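Local structure of putative permease protein, ABC transporter (Porphyromonas gingivalis, 3IS6) at residues C15-H20 with S37-G42; T60-T65 with E77-L82; F91-I96 with G144-L149. The protein is probably the extracytoplasmic, MacB-like core domain of an ABC-transporter permease, a membrane protein thought to take part in transport across the membrane. All coordinates share one frame; numbering follows the deposited sequence.

Contact 1 of 3, residues C15-H20 with S37-G42; sequences CIVKTH and SQVSGG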
# COMPACT_ATOMS: atom_id res chain seq x y z
N CYS A 15 13.63 3.05 23.18
CA CYS A 15 12.92 4.28 23.01
C CYS A 15 12.01 4.21 21.78
O CYS A 15 12.19 3.39 20.96
CB CYS A 15 13.88 5.43 22.82
SG CYS A 15 15.00 5.75 24.15
N ILE A 16 11.05 5.11 21.70
CA ILE A 16 10.30 5.34 20.50
C ILE A 16 10.55 6.75 20.06
O ILE A 16 10.98 7.57 20.83
CB ILE A 16 8.78 5.10 20.64
CG1 ILE A 16 8.15 6.00 21.67
CG2 ILE A 16 8.47 3.69 20.96
CD1 ILE A 16 6.69 6.29 21.41
N VAL A 17 10.27 7.03 18.81
CA VAL A 17 10.50 8.32 18.25
C VAL A 17 9.23 9.10 18.27
O VAL A 17 8.28 8.73 17.67
CB VAL A 17 10.98 8.25 16.82
CG1 VAL A 17 11.22 9.56 16.33
CG2 VAL A 17 12.16 7.38 16.67
N LYS A 18 9.28 10.22 18.95
CA LYS A 18 8.18 11.14 19.05
C LYS A 18 8.46 12.40 18.24
O LYS A 18 9.56 12.69 17.90
CB LYS A 18 7.90 11.53 20.50
CG LYS A 18 7.70 10.39 21.43
CD LYS A 18 6.34 10.38 21.99
CE LYS A 18 5.88 11.73 22.31
NZ LYS A 18 4.49 11.85 22.10
N THR A 19 7.40 13.11 17.92
CA THR A 19 7.48 14.30 17.14
C THR A 19 6.76 15.40 17.87
O THR A 19 5.65 15.20 18.31
CB THR A 19 6.79 14.11 15.81
OG1 THR A 19 7.23 12.90 15.21
CG2 THR A 19 7.07 15.24 14.89
N HIS A 20 7.39 16.56 17.96
CA HIS A 20 6.83 17.73 18.62
C HIS A 20 6.95 18.98 17.75
O HIS A 20 7.86 19.11 16.99
CB HIS A 20 7.57 18.00 19.91
CG HIS A 20 7.55 16.86 20.86
ND1 HIS A 20 6.45 16.54 21.61
CD2 HIS A 20 8.51 15.99 21.21
CE1 HIS A 20 6.73 15.50 22.36
NE2 HIS A 20 7.97 15.15 22.15
N SER A 37 3.12 10.25 18.28
CA SER A 37 3.83 9.10 18.74
C SER A 37 4.23 8.16 17.61
O SER A 37 4.80 7.14 17.85
CB SER A 37 2.99 8.35 19.74
OG SER A 37 2.95 9.04 20.95
N GLN A 38 3.91 8.58 16.41
CA GLN A 38 4.18 7.83 15.20
C GLN A 38 4.89 8.73 14.18
O GLN A 38 4.85 9.91 14.29
CB GLN A 38 2.90 7.22 14.64
CG GLN A 38 2.27 6.25 15.58
CD GLN A 38 1.10 5.45 15.02
OE1 GLN A 38 0.56 4.63 15.69
NE2 GLN A 38 0.73 5.70 13.81
N VAL A 39 5.57 8.11 13.24
CA VAL A 39 6.41 8.78 12.28
C VAL A 39 6.18 8.27 10.86
O VAL A 39 5.53 7.29 10.63
CB VAL A 39 7.86 8.64 12.60
CG1 VAL A 39 8.20 9.21 13.93
CG2 VAL A 39 8.27 7.22 12.53
N SER A 40 6.76 9.00 9.92
CA SER A 40 6.81 8.65 8.52
C SER A 40 7.74 7.47 8.32
O SER A 40 8.57 7.22 9.13
CB SER A 40 7.29 9.85 7.69
OG SER A 40 6.49 10.98 7.85
N GLY A 41 7.61 6.77 7.21
CA GLY A 41 8.30 5.54 7.00
C GLY A 41 9.80 5.59 7.01
O GLY A 41 10.44 4.71 7.45
N GLY A 42 10.32 6.68 6.49
CA GLY A 42 11.72 6.88 6.29
C GLY A 42 12.59 6.99 7.50
O GLY A 42 13.75 6.77 7.42
O HOH W 1 7.25 6.37 16.74
O HOH W 2 6.35 10.63 16.47
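Val17 and Val39 meet where strand 14-23 of the MacB-like periplasmic core domain runs beside the loop that leads from strand 32-36 into helix 43-50. The two side chains cross at about a right angle, CG1 of Val17 lying 3.9 Å from CG1 of Val39. That methyl of Val39 sits beside its own backbone N, anti to the carbonyl carbon (chi1 -60°), a position that also brings it near the carbonyl oxygen of Val17 and, at an oblique crossing, the hydroxyl of Thr19. Strand 32-36 has just ended here, and water takes over from direct strand pairing. One water donates to both Val17 O and Ser37 O and so bridges the two carbonyls. A second connects Gln38 O, at 2.7 Å from the water, with OG1 of Thr19, also at 2.7 Å, and lies within bonding distance of Val17 O as well. The segment 37-42 thus follows the strand through a hydrated seam, with a small apolar patch where Val17 and Val39, both buried, meet. Lys18, its chain bent at three successive torsions, brings its end nearer the loop. Its ammonium forms a salt bridge with Asp35, which is its main polar partner; beyond that, Lys18 NZ makes a weak hydrogen bond of 3.4 Å to Ser37 OG.

Contact 2 of 3, residues T60-T65 with E77-L82; sequences TTLYGT and ETKTLL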
# COMPACT_ATOMS: atom_id res chain seq x y z
N THR A 60 7.41 -0.47 12.64
CA THR A 60 6.19 -1.21 12.42
C THR A 60 5.04 -0.30 11.98
O THR A 60 5.07 0.86 12.21
CB THR A 60 5.75 -1.98 13.68
OG1 THR A 60 5.37 -1.08 14.69
CG2 THR A 60 6.84 -2.82 14.21
N THR A 61 4.05 -0.86 11.32
CA THR A 61 2.78 -0.21 11.14
C THR A 61 1.61 -1.19 11.31
O THR A 61 1.63 -2.23 10.75
CB THR A 61 2.71 0.59 9.82
OG1 THR A 61 1.49 1.31 9.76
CG2 THR A 61 2.79 -0.29 8.64
N LEU A 62 0.62 -0.80 12.07
CA LEU A 62 -0.50 -1.66 12.35
C LEU A 62 -1.50 -1.59 11.25
O LEU A 62 -1.92 -0.55 10.90
CB LEU A 62 -1.18 -1.22 13.62
CG LEU A 62 -2.43 -1.97 14.01
CD1 LEU A 62 -2.12 -3.31 14.51
CD2 LEU A 62 -3.21 -1.23 15.01
N TYR A 63 -1.81 -2.71 10.64
CA TYR A 63 -2.95 -2.77 9.77
C TYR A 63 -4.28 -2.74 10.48
O TYR A 63 -5.15 -2.02 10.10
CB TYR A 63 -2.89 -3.92 8.81
CG TYR A 63 -4.07 -3.91 7.89
CD1 TYR A 63 -4.10 -3.09 6.80
CD2 TYR A 63 -5.17 -4.70 8.14
CE1 TYR A 63 -5.17 -3.07 5.99
CE2 TYR A 63 -6.24 -4.68 7.34
CZ TYR A 63 -6.23 -3.87 6.26
OH TYR A 63 -7.31 -3.85 5.44
N GLY A 64 -4.42 -3.53 11.52
CA GLY A 64 -5.65 -3.62 12.22
C GLY A 64 -6.28 -4.98 12.09
O GLY A 64 -5.64 -5.91 11.72
N THR A 65 -7.54 -5.05 12.40
CA THR A 65 -8.23 -6.31 12.45
C THR A 65 -9.04 -6.56 11.21
O THR A 65 -9.78 -5.74 10.79
CB THR A 65 -9.12 -6.36 13.68
OG1 THR A 65 -8.31 -6.26 14.84
CG2 THR A 65 -9.83 -7.62 13.73
N GLU A 77 -10.84 -13.87 12.59
CA GLU A 77 -10.55 -12.48 12.78
C GLU A 77 -9.11 -12.40 13.26
O GLU A 77 -8.74 -13.04 14.19
CB GLU A 77 -11.52 -11.88 13.78
CG GLU A 77 -11.26 -10.45 14.15
CD GLU A 77 -12.07 -9.98 15.34
OE1 GLU A 77 -11.60 -10.09 16.48
OE2 GLU A 77 -13.19 -9.50 15.13
N THR A 78 -8.30 -11.63 12.57
CA THR A 78 -6.92 -11.54 12.91
C THR A 78 -6.43 -10.10 12.97
O THR A 78 -6.79 -9.31 12.15
CB THR A 78 -6.05 -12.34 11.92
OG1 THR A 78 -5.64 -11.51 10.87
CG2 THR A 78 -6.82 -13.46 11.32
N LYS A 79 -5.60 -9.80 13.94
CA LYS A 79 -4.99 -8.49 14.05
C LYS A 79 -3.61 -8.52 13.46
O LYS A 79 -2.75 -9.21 13.92
CB LYS A 79 -4.91 -8.06 15.49
CG LYS A 79 -4.52 -6.64 15.65
CD LYS A 79 -4.03 -6.34 17.00
CE LYS A 79 -4.39 -5.00 17.44
NZ LYS A 79 -5.25 -5.10 18.60
N THR A 80 -3.42 -7.73 12.43
CA THR A 80 -2.25 -7.80 11.60
C THR A 80 -1.32 -6.60 11.74
O THR A 80 -1.71 -5.49 11.62
CB THR A 80 -2.68 -7.94 10.14
OG1 THR A 80 -3.40 -9.13 9.97
CG2 THR A 80 -1.53 -7.95 9.27
N LEU A 81 -0.07 -6.89 11.97
CA LEU A 81 0.95 -5.91 12.11
C LEU A 81 2.06 -6.13 11.08
O LEU A 81 2.50 -7.21 10.87
CB LEU A 81 1.52 -5.97 13.51
CG LEU A 81 2.62 -5.02 13.94
CD1 LEU A 81 2.11 -3.65 14.07
CD2 LEU A 81 3.19 -5.45 15.21
N LEU A 82 2.51 -5.06 10.48
CA LEU A 82 3.56 -5.12 9.51
C LEU A 82 4.90 -4.78 10.15
O LEU A 82 5.02 -3.78 10.78
CB LEU A 82 3.26 -4.17 8.38
CG LEU A 82 2.37 -4.64 7.24
CD1 LEU A 82 1.13 -5.17 7.72
CD2 LEU A 82 2.11 -3.56 6.27
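Leu81 reaches across from strand 74-83 toward Leu62 on strand 54-70, and its side chain can be followed outward atom by atom. CB leaves the sheet on the face shared with Leu62, Lys79 and Thr65. CG stands anti to the backbone N, and the second torsion of 70° swings CD1 over the neighbouring strand. There CD1 lies 3.6 Å from Thr61 O and 3.7 Å from Leu62 CA, with CB of Leu62 and CB of Thr60 close by; the side chain also packs against Phe87 and Leu160. Leu62 reaches back the other way: its CD1 lies 3.6 Å from Thr80 O and also approaches CE of Lys79, whose ammonium is bound by Gln156. On the reverse face Thr61 and Leu82 lie side by side and point the same way, the methyl CG2 of Thr61 being 3.9 Å from CB of Leu82; OG1 of Thr61 bonds to Arg179. Their backbones form a hydrogen-bonded pair. Beyond Leu62 the register slips by one residue. Thr80 O accepts from Tyr63 N at 2.9 Å, with an N-H...O angle of only 132°, and more weakly from Gly64 N at 3.3 Å. Gly64 O in turn takes a nearly straight bond from Thr80 N, at 3.0 Å and 172°. The Tyr63 ring leads away from the partner strand, and Tyr63 OH hydrogen-bonds with Leu236 N of the second subunit. Two residues on one strand facing a single Thr80 on the other make this a classic beta bulge, set within the antiparallel hairpin of strands 54-70 and 74-83.

Contact 3 of 3, residues F91-I96 with G144-L149; sequences FGVELI and GVFEDL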
# COMPACT_ATOMS: atom_id res chain seq x y z
N PHE A 91 12.32 -7.40 20.02
CA PHE A 91 11.37 -7.82 21.02
C PHE A 91 11.55 -9.24 21.56
O PHE A 91 10.71 -9.75 22.24
CB PHE A 91 9.97 -7.52 20.53
CG PHE A 91 9.76 -6.06 20.26
CD1 PHE A 91 9.85 -5.14 21.26
CD2 PHE A 91 9.53 -5.62 19.01
CE1 PHE A 91 9.69 -3.82 21.00
CE2 PHE A 91 9.38 -4.30 18.77
CZ PHE A 91 9.46 -3.41 19.77
N GLY A 92 12.66 -9.86 21.22
CA GLY A 92 12.94 -11.19 21.68
C GLY A 92 11.85 -12.19 21.36
O GLY A 92 11.44 -12.92 22.20
N VAL A 93 11.37 -12.18 20.14
CA VAL A 93 10.33 -13.09 19.70
C VAL A 93 10.96 -14.38 19.21
O VAL A 93 11.79 -14.36 18.37
CB VAL A 93 9.49 -12.48 18.56
CG1 VAL A 93 8.42 -13.39 18.12
CG2 VAL A 93 8.94 -11.15 18.93
N GLU A 94 10.51 -15.49 19.75
CA GLU A 94 11.01 -16.80 19.39
C GLU A 94 9.96 -17.53 18.58
O GLU A 94 8.81 -17.44 18.87
CB GLU A 94 11.30 -17.62 20.63
CG GLU A 94 12.29 -17.05 21.57
CD GLU A 94 13.72 -17.12 21.06
OE1 GLU A 94 14.03 -17.99 20.25
OE2 GLU A 94 14.54 -16.29 21.48
N LEU A 95 10.39 -18.27 17.59
CA LEU A 95 9.47 -19.09 16.85
C LEU A 95 9.28 -20.46 17.45
O LEU A 95 10.22 -21.11 17.80
CB LEU A 95 9.92 -19.23 15.41
CG LEU A 95 10.06 -17.96 14.59
CD1 LEU A 95 10.35 -18.33 13.22
CD2 LEU A 95 8.84 -17.11 14.64
N ILE A 96 8.05 -20.84 17.66
CA ILE A 96 7.71 -22.19 17.97
C ILE A 96 7.86 -23.16 16.81
O ILE A 96 8.21 -24.27 17.00
CB ILE A 96 6.36 -22.27 18.60
CG1 ILE A 96 6.43 -21.61 19.94
CG2 ILE A 96 6.00 -23.64 18.82
CD1 ILE A 96 5.14 -21.09 20.39
N GLY A 144 5.81 -19.39 9.75
CA GLY A 144 6.24 -19.56 11.11
C GLY A 144 5.15 -19.35 12.12
O GLY A 144 4.16 -18.77 11.81
N VAL A 145 5.37 -19.82 13.32
CA VAL A 145 4.51 -19.55 14.44
C VAL A 145 5.32 -18.97 15.58
O VAL A 145 6.28 -19.54 15.98
CB VAL A 145 3.83 -20.79 14.91
CG1 VAL A 145 2.95 -20.50 16.03
CG2 VAL A 145 3.10 -21.43 13.82
N PHE A 146 4.90 -17.83 16.08
CA PHE A 146 5.64 -17.14 17.11
C PHE A 146 4.96 -17.19 18.46
O PHE A 146 3.78 -17.24 18.55
CB PHE A 146 5.97 -15.69 16.74
CG PHE A 146 4.77 -14.80 16.57
CD1 PHE A 146 4.29 -14.04 17.61
CD2 PHE A 146 4.15 -14.69 15.37
CE1 PHE A 146 3.21 -13.24 17.44
CE2 PHE A 146 3.07 -13.90 15.22
CZ PHE A 146 2.61 -13.17 16.25
N GLU A 147 5.77 -17.21 19.49
CA GLU A 147 5.32 -17.21 20.85
C GLU A 147 4.51 -15.95 21.08
O GLU A 147 4.93 -14.91 20.70
CB GLU A 147 6.56 -17.09 21.69
CG GLU A 147 6.73 -18.04 22.75
CD GLU A 147 7.73 -17.56 23.77
OE1 GLU A 147 7.35 -16.94 24.77
OE2 GLU A 147 8.91 -17.79 23.56
N ASP A 148 3.39 -16.05 21.76
CA ASP A 148 2.51 -14.92 21.89
C ASP A 148 3.28 -13.78 22.50
O ASP A 148 4.08 -13.96 23.37
CB ASP A 148 1.34 -15.22 22.79
CG ASP A 148 0.38 -16.21 22.22
OD1 ASP A 148 0.28 -16.37 21.01
OD2 ASP A 148 -0.29 -16.83 23.01
N LEU A 149 3.03 -12.59 22.01
CA LEU A 149 3.64 -11.42 22.53
C LEU A 149 3.08 -11.16 23.93
O LEU A 149 2.01 -11.57 24.24
CB LEU A 149 3.37 -10.24 21.63
CG LEU A 149 4.01 -10.26 20.27
CD1 LEU A 149 3.39 -9.29 19.38
CD2 LEU A 149 5.45 -10.00 20.36
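Val93 and Leu95 both press on Phe146, whose CB carbon is the meeting point of the two. CG1 of Val93, anti to the backbone N (chi1 -180°), comes within 3.6 Å of Phe146 CB and approaches the ring obliquely; CG2, the other branch, turns to Leu149, 3.9 Å from its CD2. Leu95 adds its CD2, at 3.8 Å from the same Phe146 CB. The phenyl group itself takes the hindered first torsion, with CG between the backbone N and the carbonyl carbon (chi1 64°), and the ring leads away from segment 91-96, the side chain touching Leu111 and Ser113 of strand 109-113. The intervening Glu94 is exposed, and its end leads away from segment 144-149. Its side chain runs alongside that of Glu147 in the same direction, OE2 of Glu147 lying 3.8 Å from CB of Glu94, while the charged ends stay well apart; Glu147 has a long, weak ion pair with Arg6. Ile96 extends CD1 to 3.9 Å from CA of Glu147, against the backbone there. Two backbone bonds flank the closest approach: Glu147 N gives an almost linear bond to Glu94 O, 3.1 Å long at 174°, and Ile96 N gives a weak one to Val145 O. Together they bracket Leu95 and Phe146, a single antiparallel non-hydrogen-bonded bridge by which the chain leaving helix 86-90, ended by a Schellman motif at Gly92, docks onto the end of strand 140-146.

All three contacts reach the same branched, mixed sheet, yet each is partly buried and none is purely core or purely surface. Contact 2 joins two strands by backbone hydrogen bonds interrupted by a bulge and buries the most area, 563 Å². Contact 3 keeps just one bridge between a loop and a strand end and adds apolar contacts of Val93 and Leu95 with Phe146 and Leu149. Contact 1, the smallest, pairs a strand with a loop largely through water. Contacts 1 and 3 lie on opposite sides of the chain's centre, their own centres about 25 Å apart, and neither touches the second subunit, whereas contact 2 reaches it. Phe87 of helix 86-90 packs against both contact 2 and Phe91 of contact 3.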